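Putative lipoprotein (Bacteroides fragilis, PDB 3NQI) is a putative lipoprotein of uncharacterised function, built mainly of beta strands and tentatively grouped with lipid-binding proteins. Local coordinates at residues Thr86-Lys89 with Val90-Gly94; Leu152-Thr156 with Asp157-Ser161. All coordinates share one frame; numbering follows the deposited sequence.

Contact 1 of 2, residues Thr86-Lys89 with Val90-Gly94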
ATOM      1  N   THR A  86      12.186   8.411   4.840  1.00 23.68           N
ATOM      2  CA  THR A  86      13.604   8.161   4.864  1.00 26.27           C
ATOM      3  C   THR A  86      14.048   8.583   6.235  1.00 28.17           C
ATOM      4  O   THR A  86      13.516   9.516   6.787  1.00 29.26           O
ATOM      5  CB  THR A  86      14.368   9.028   3.851  1.00 30.69           C
ATOM      6  OG1 THR A  86      14.014  10.398   4.058  1.00 32.15           O
ATOM      7  CG2 THR A  86      13.990   8.640   2.428  1.00 28.55           C
ATOM      8  N   THR A  87      14.974   7.848   6.800  1.00 26.79           N
ATOM      9  CA  THR A  87      15.626   8.257   8.028  1.00 30.11           C
ATOM     10  C   THR A  87      17.034   7.631   7.912  1.00 28.57           C
ATOM     11  O   THR A  87      17.207   6.697   7.166  1.00 26.06           O
ATOM     12  CB  THR A  87      14.853   7.774   9.248  1.00 30.35           C
ATOM     13  OG1 THR A  87      15.454   8.311  10.421  1.00 37.68           O
ATOM     14  CG2 THR A  87      14.850   6.216   9.327  1.00 30.45           C
ATOM     15  N   PRO A  88      18.030   8.181   8.587  1.00 29.36           N
ATOM     16  CA  PRO A  88      19.387   7.665   8.325  1.00 31.94           C
ATOM     17  C   PRO A  88      19.627   6.228   8.752  1.00 30.41           C
ATOM     18  O   PRO A  88      20.263   5.492   8.038  1.00 29.14           O
ATOM     19  CB  PRO A  88      20.275   8.605   9.142  1.00 33.19           C
ATOM     20  CG  PRO A  88      19.489   9.836   9.263  1.00 34.16           C
ATOM     21  CD  PRO A  88      18.072   9.417   9.383  1.00 31.82           C
ATOM     22  N   LYS A  89      19.122   5.851   9.918  1.00 31.57           N
ATOM     23  CA  LYS A  89      19.314   4.507  10.459  1.00 31.43           C
ATOM     24  C   LYS A  89      18.252   4.160  11.515  1.00 32.59           C
ATOM     25  O   LYS A  89      17.482   5.016  11.923  1.00 33.27           O
ATOM     26  CB  LYS A  89      20.700   4.417  11.075  1.00 33.60           C
ATOM     27  CG  LYS A  89      20.946   5.393  12.238  1.00 39.65           C
ATOM     28  CD  LYS A  89      22.388   5.296  12.798  1.00 44.71           C
ATOM     29  CE  LYS A  89      22.554   6.255  13.953  1.00 49.48           C
ATOM     30  NZ  LYS A  89      23.879   6.099  14.595  1.00 55.55           N
ATOM     31  N   VAL A  90      18.247   2.923  11.994  1.00 32.78           N
ATOM     32  CA  VAL A  90      17.267   2.515  12.997  1.00 35.36           C
ATOM     33  C   VAL A  90      17.419   3.360  14.265  1.00 38.34           C
ATOM     34  O   VAL A  90      18.524   3.593  14.721  1.00 39.79           O
ATOM     35  CB  VAL A  90      17.383   1.021  13.317  1.00 36.26           C
ATOM     36  CG1 VAL A  90      16.510   0.660  14.516  1.00 34.00           C
ATOM     37  CG2 VAL A  90      17.025   0.186  12.064  1.00 31.83           C
ATOM     38  N   GLY A  91      16.308   3.855  14.807  1.00 42.47           N
ATOM     39  CA  GLY A  91      16.331   4.623  16.071  1.00 44.88           C
ATOM     40  C   GLY A  91      16.349   6.138  15.916  1.00 47.80           C
ATOM     41  O   GLY A  91      16.265   6.860  16.917  1.00 51.08           O
ATOM     42  N   GLU A  92      16.463   6.634  14.684  1.00 48.25           N
ATOM     43  CA  GLU A  92      16.468   8.084  14.421  1.00 49.49           C
ATOM     44  C   GLU A  92      15.066   8.585  14.148  1.00 48.97           C
ATOM     45  O   GLU A  92      14.147   7.805  13.931  1.00 46.94           O
ATOM     46  CB  GLU A  92      17.361   8.431  13.210  1.00 48.95           C
ATOM     47  CG  GLU A  92      18.834   8.062  13.380  1.00 51.85           C
ATOM     48  CD  GLU A  92      19.635   9.091  14.140  1.00 57.52           C
ATOM     49  OE1 GLU A  92      19.264   9.456  15.274  1.00 60.96           O
ATOM     50  OE2 GLU A  92      20.667   9.532  13.589  1.00 69.88           O
ATOM     51  N   SER A  93      14.941   9.907  14.107  1.00 50.66           N
ATOM     52  CA  SER A  93      13.670  10.607  13.885  1.00 50.48           C
ATOM     53  C   SER A  93      12.824  10.092  12.718  1.00 47.76           C
ATOM     54  O   SER A  93      13.298   9.921  11.596  1.00 48.57           O
ATOM     55  CB  SER A  93      13.925  12.118  13.705  1.00 52.71           C
ATOM     56  OG  SER A  93      12.780  12.781  13.167  1.00 58.60           O
ATOM     57  N   GLY A  94      11.547   9.886  12.997  1.00 45.40           N
ATOM     58  CA  GLY A  94      10.633   9.291  12.042  1.00 42.12           C
ATOM     59  C   GLY A  94      10.649   7.771  11.991  1.00 38.87           C
ATOM     60  O   GLY A  94       9.774   7.188  11.345  1.00 39.27           O
TER

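Contact 2 of 2, residues Leu152-Thr156 with Asp157-Ser161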
ATOM      1  N   LEU A 152       6.524   2.276   5.173  1.00 17.17           N
ATOM      2  CA  LEU A 152       7.782   1.864   4.491  1.00 17.17           C
ATOM      3  C   LEU A 152       8.898   2.803   4.873  1.00 20.08           C
ATOM      4  O   LEU A 152       8.753   4.046   4.748  1.00 21.01           O
ATOM      5  CB  LEU A 152       7.667   1.807   2.993  1.00 20.36           C
ATOM      6  CG  LEU A 152       6.877   0.656   2.451  1.00 21.66           C
ATOM      7  CD1 LEU A 152       6.825   0.846   0.913  1.00 21.83           C
ATOM      8  CD2 LEU A 152       7.512  -0.751   2.881  1.00 18.91           C
ATOM      9  N   VAL A 153      10.023   2.224   5.312  1.00 18.70           N
ATOM     10  CA  VAL A 153      11.175   3.014   5.743  1.00 17.59           C
ATOM     11  C   VAL A 153      12.405   2.670   4.878  1.00 19.03           C
ATOM     12  O   VAL A 153      12.770   1.499   4.696  1.00 20.46           O
ATOM     13  CB  VAL A 153      11.458   2.834   7.266  1.00 17.73           C
ATOM     14  CG1 VAL A 153      12.577   3.831   7.808  1.00 19.32           C
ATOM     15  CG2 VAL A 153      10.141   2.978   8.111  1.00 15.66           C
ATOM     16  N   CYS A 154      13.004   3.710   4.331  1.00 20.25           N
ATOM     17  CA  CYS A 154      14.320   3.673   3.694  1.00 19.87           C
ATOM     18  C   CYS A 154      15.353   4.223   4.681  1.00 20.41           C
ATOM     19  O   CYS A 154      15.274   5.397   5.126  1.00 22.46           O
ATOM     20  CB  CYS A 154      14.304   4.543   2.464  1.00 25.16           C
ATOM     21  SG  CYS A 154      15.865   4.459   1.570  1.00 27.20           S
ATOM     22  N   TYR A 155      16.295   3.381   5.078  1.00 20.23           N
ATOM     23  CA  TYR A 155      17.405   3.808   5.962  1.00 22.43           C
ATOM     24  C   TYR A 155      18.524   4.302   5.062  1.00 24.81           C
ATOM     25  O   TYR A 155      19.243   3.529   4.443  1.00 25.44           O
ATOM     26  CB  TYR A 155      17.881   2.696   6.916  1.00 24.75           C
ATOM     27  CG  TYR A 155      16.763   2.270   7.839  1.00 25.51           C
ATOM     28  CD1 TYR A 155      16.350   3.087   8.888  1.00 24.53           C
ATOM     29  CD2 TYR A 155      16.079   1.103   7.617  1.00 21.43           C
ATOM     30  CE1 TYR A 155      15.301   2.722   9.708  1.00 24.36           C
ATOM     31  CE2 TYR A 155      15.029   0.720   8.421  1.00 24.31           C
ATOM     32  CZ  TYR A 155      14.635   1.515   9.459  1.00 23.49           C
ATOM     33  OH  TYR A 155      13.555   1.154  10.224  1.00 23.87           O
ATOM     34  N   THR A 156      18.686   5.608   4.995  1.00 24.79           N
ATOM     35  CA  THR A 156      19.566   6.148   3.966  1.00 27.72           C
ATOM     36  C   THR A 156      21.072   5.903   4.187  1.00 29.99           C
ATOM     37  O   THR A 156      21.815   5.875   3.218  1.00 29.25           O
ATOM     38  CB  THR A 156      19.261   7.606   3.745  1.00 27.01           C
ATOM     39  OG1 THR A 156      19.428   8.303   4.984  1.00 28.37           O
ATOM     40  CG2 THR A 156      17.840   7.744   3.228  1.00 25.90           C
ATOM     41  N   ASP A 157      21.512   5.682   5.431  1.00 32.52           N
ATOM     42  CA  ASP A 157      22.912   5.287   5.690  1.00 35.61           C
ATOM     43  C   ASP A 157      23.281   4.002   4.963  1.00 35.98           C
ATOM     44  O   ASP A 157      24.430   3.779   4.690  1.00 37.72           O
ATOM     45  CB  ASP A 157      23.194   5.057   7.187  1.00 38.03           C
ATOM     46  CG  ASP A 157      23.313   6.365   7.989  1.00 39.97           C
ATOM     47  OD1 ASP A 157      23.335   7.468   7.372  1.00 42.90           O
ATOM     48  OD2 ASP A 157      23.376   6.281   9.238  1.00 48.50           O
ATOM     49  N   ASP A 158      22.310   3.160   4.665  1.00 35.61           N
ATOM     50  CA  ASP A 158      22.597   1.892   4.001  1.00 37.81           C
ATOM     51  C   ASP A 158      22.803   2.003   2.507  1.00 36.87           C
ATOM     52  O   ASP A 158      23.234   1.016   1.866  1.00 38.83           O
ATOM     53  CB  ASP A 158      21.494   0.874   4.293  1.00 39.11           C
ATOM     54  CG  ASP A 158      21.401   0.521   5.784  1.00 44.91           C
ATOM     55  OD1 ASP A 158      22.366   0.816   6.531  1.00 53.19           O
ATOM     56  OD2 ASP A 158      20.379  -0.063   6.207  1.00 48.07           O
ATOM     57  N   ILE A 159      22.544   3.181   1.944  1.00 33.85           N
ATOM     58  CA  ILE A 159      22.684   3.364   0.492  1.00 32.81           C
ATOM     59  C   ILE A 159      24.103   3.749   0.167  1.00 33.66           C
ATOM     60  O   ILE A 159      24.575   4.812   0.548  1.00 33.89           O
ATOM     61  CB  ILE A 159      21.723   4.411  -0.080  1.00 30.99           C
ATOM     62  CG1 ILE A 159      20.285   4.158   0.402  1.00 28.28           C
ATOM     63  CG2 ILE A 159      21.810   4.410  -1.621  1.00 29.89           C
ATOM     64  CD1 ILE A 159      19.325   5.336   0.100  1.00 28.70           C
ATOM     65  N   LYS A 160      24.788   2.885  -0.564  1.00 33.80           N
ATOM     66  CA  LYS A 160      26.148   3.170  -0.979  1.00 35.78           C
ATOM     67  C   LYS A 160      26.269   3.589  -2.447  1.00 32.50           C
ATOM     68  O   LYS A 160      25.410   3.331  -3.262  1.00 29.52           O
ATOM     69  CB  LYS A 160      27.020   1.956  -0.689  1.00 40.46           C
ATOM     70  CG  LYS A 160      27.526   1.910   0.791  1.00 47.29           C
ATOM     71  CD  LYS A 160      26.483   1.453   1.786  1.00 50.83           C
ATOM     72  CE  LYS A 160      26.916   1.650   3.278  1.00 56.07           C
ATOM     73  NZ  LYS A 160      26.310   0.622   4.224  1.00 57.75           N
ATOM     74  N   SER A 161      27.381   4.215  -2.763  1.00 33.29           N
ATOM     75  CA  SER A 161      27.699   4.638  -4.109  1.00 33.06           C
ATOM     76  C   SER A 161      27.596   3.455  -5.074  1.00 32.75           C
ATOM     77  O   SER A 161      28.133   2.402  -4.789  1.00 32.16           O
ATOM     78  CB  SER A 161      29.102   5.203  -4.111  1.00 36.59           C
ATOM     79  OG  SER A 161      29.421   5.739  -5.355  1.00 40.88           O
TER
HETATM   80  O   HOH W   1      22.002   8.916   5.212  1.00 48.56           O

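Contact 1 of 2, residues Thr86-Lys89 with Val90-Gly94
Where strand 78-87 ends, K89 and E92 meet across a type II beta turn, K89 to E92, that sends the chain back past T87 on the protein surface. V90 and G91 fill the two central positions. V90 has the extended backbone that a type II turn needs at its first corner; its branched side chain leaves the turn and packs on Y155 of strand 148-155. G91 follows with positive phi, 97°, where a CB would collide with V90 O, a strain that glycine avoids; its N is hydrogen-bonded to D95 OD2. E92 closes the turn with a weak bond of 3.4 Å from its N to K89 O. Its CB leans toward the preceding residues and lies 4.0 Å from P88 CD, at the proline ring. Rotation about chi1 sets CG beside the backbone N of E92 and 3.6 Å from CG of K89, whose extended lysine chain runs obliquely past it. The bend at chi2 then turns the carboxylate along that chain, E92 OE2 lying 3.8 Å from K89 CE. K89 NZ and E92 OE2 stay 4.8 Å apart, too far for a salt bridge, though the opposite charges probably attract weakly. S93 contributes its backbone: with T87 OG1 turned opposite the backbone N (chi1 -174°), the buried threonine hydroxyl donates to S93 O at 2.9 Å, approaching 36° above the carbonyl plane.

Contact 2 of 2, residues Leu152-Thr156 with Asp157-Ser161
This is a local turn contact in which the end of strand 148-155 winds into a short 3-10 segment, so that Y155 and T156 meet the residues that follow them, D158 and I159. Two successive backbone bonds make the winding: D158 N donates to Y155 O at 3.1 Å, and I159 N to T156 O, also 3.1 Å. Both donors stand well above the carbonyl planes, consistent with the tight winding of a 3-10 turn. D158 lies alongside the first carbonyl, its OD2 3.8 Å from CB of Y155, and its carboxylate suits an exposed corner. T156 turns OG1 between its own N and carbonyl carbon (chi1 58°), which brings the hydroxyl to a water at 2.7 Å; that water donates to D157 OD1 at 2.9 Å and links the two polar side chains. I159, in contrast, folds back toward the strand: its CG1 is 3.6 Å from T156 O, and CD1 reaches SG of C154 at 3.9 Å, an apolar contact suited to the buried cysteine. The Y155 ring extends back along the strand, with V153 CG1 against one face, offset toward the rim, and its hydroxyl is bonded to D95 and R171. Strand 78-87 lies beside the strand on one edge and strand 165-174 on the other, while helix 197-207 packs against C154, T156 and I159.

Overall arrangement
Along the chain, strand 78-87 comes first and contact 1 turns the chain back just beyond its end. Contact 2 opens much later, in the last residues of strand 148-155, which runs parallel beside strand 78-87, so the two contacts follow in series, neither nested nor crossed. Their centres lie about 10 Å apart, and they touch: T87 O with T156 N and P88 O with D157 N are probable hydrogen bonds that continue the strand pairing into the two turns, while the backbone carbonyl carbon of K89 packs against the Y155 ring. D95, just past contact 1, bridges to both. Beyond contact 2 the chain returns as strand 165-174, and a cadmium ion lies about 5 Å from the I159 side chain.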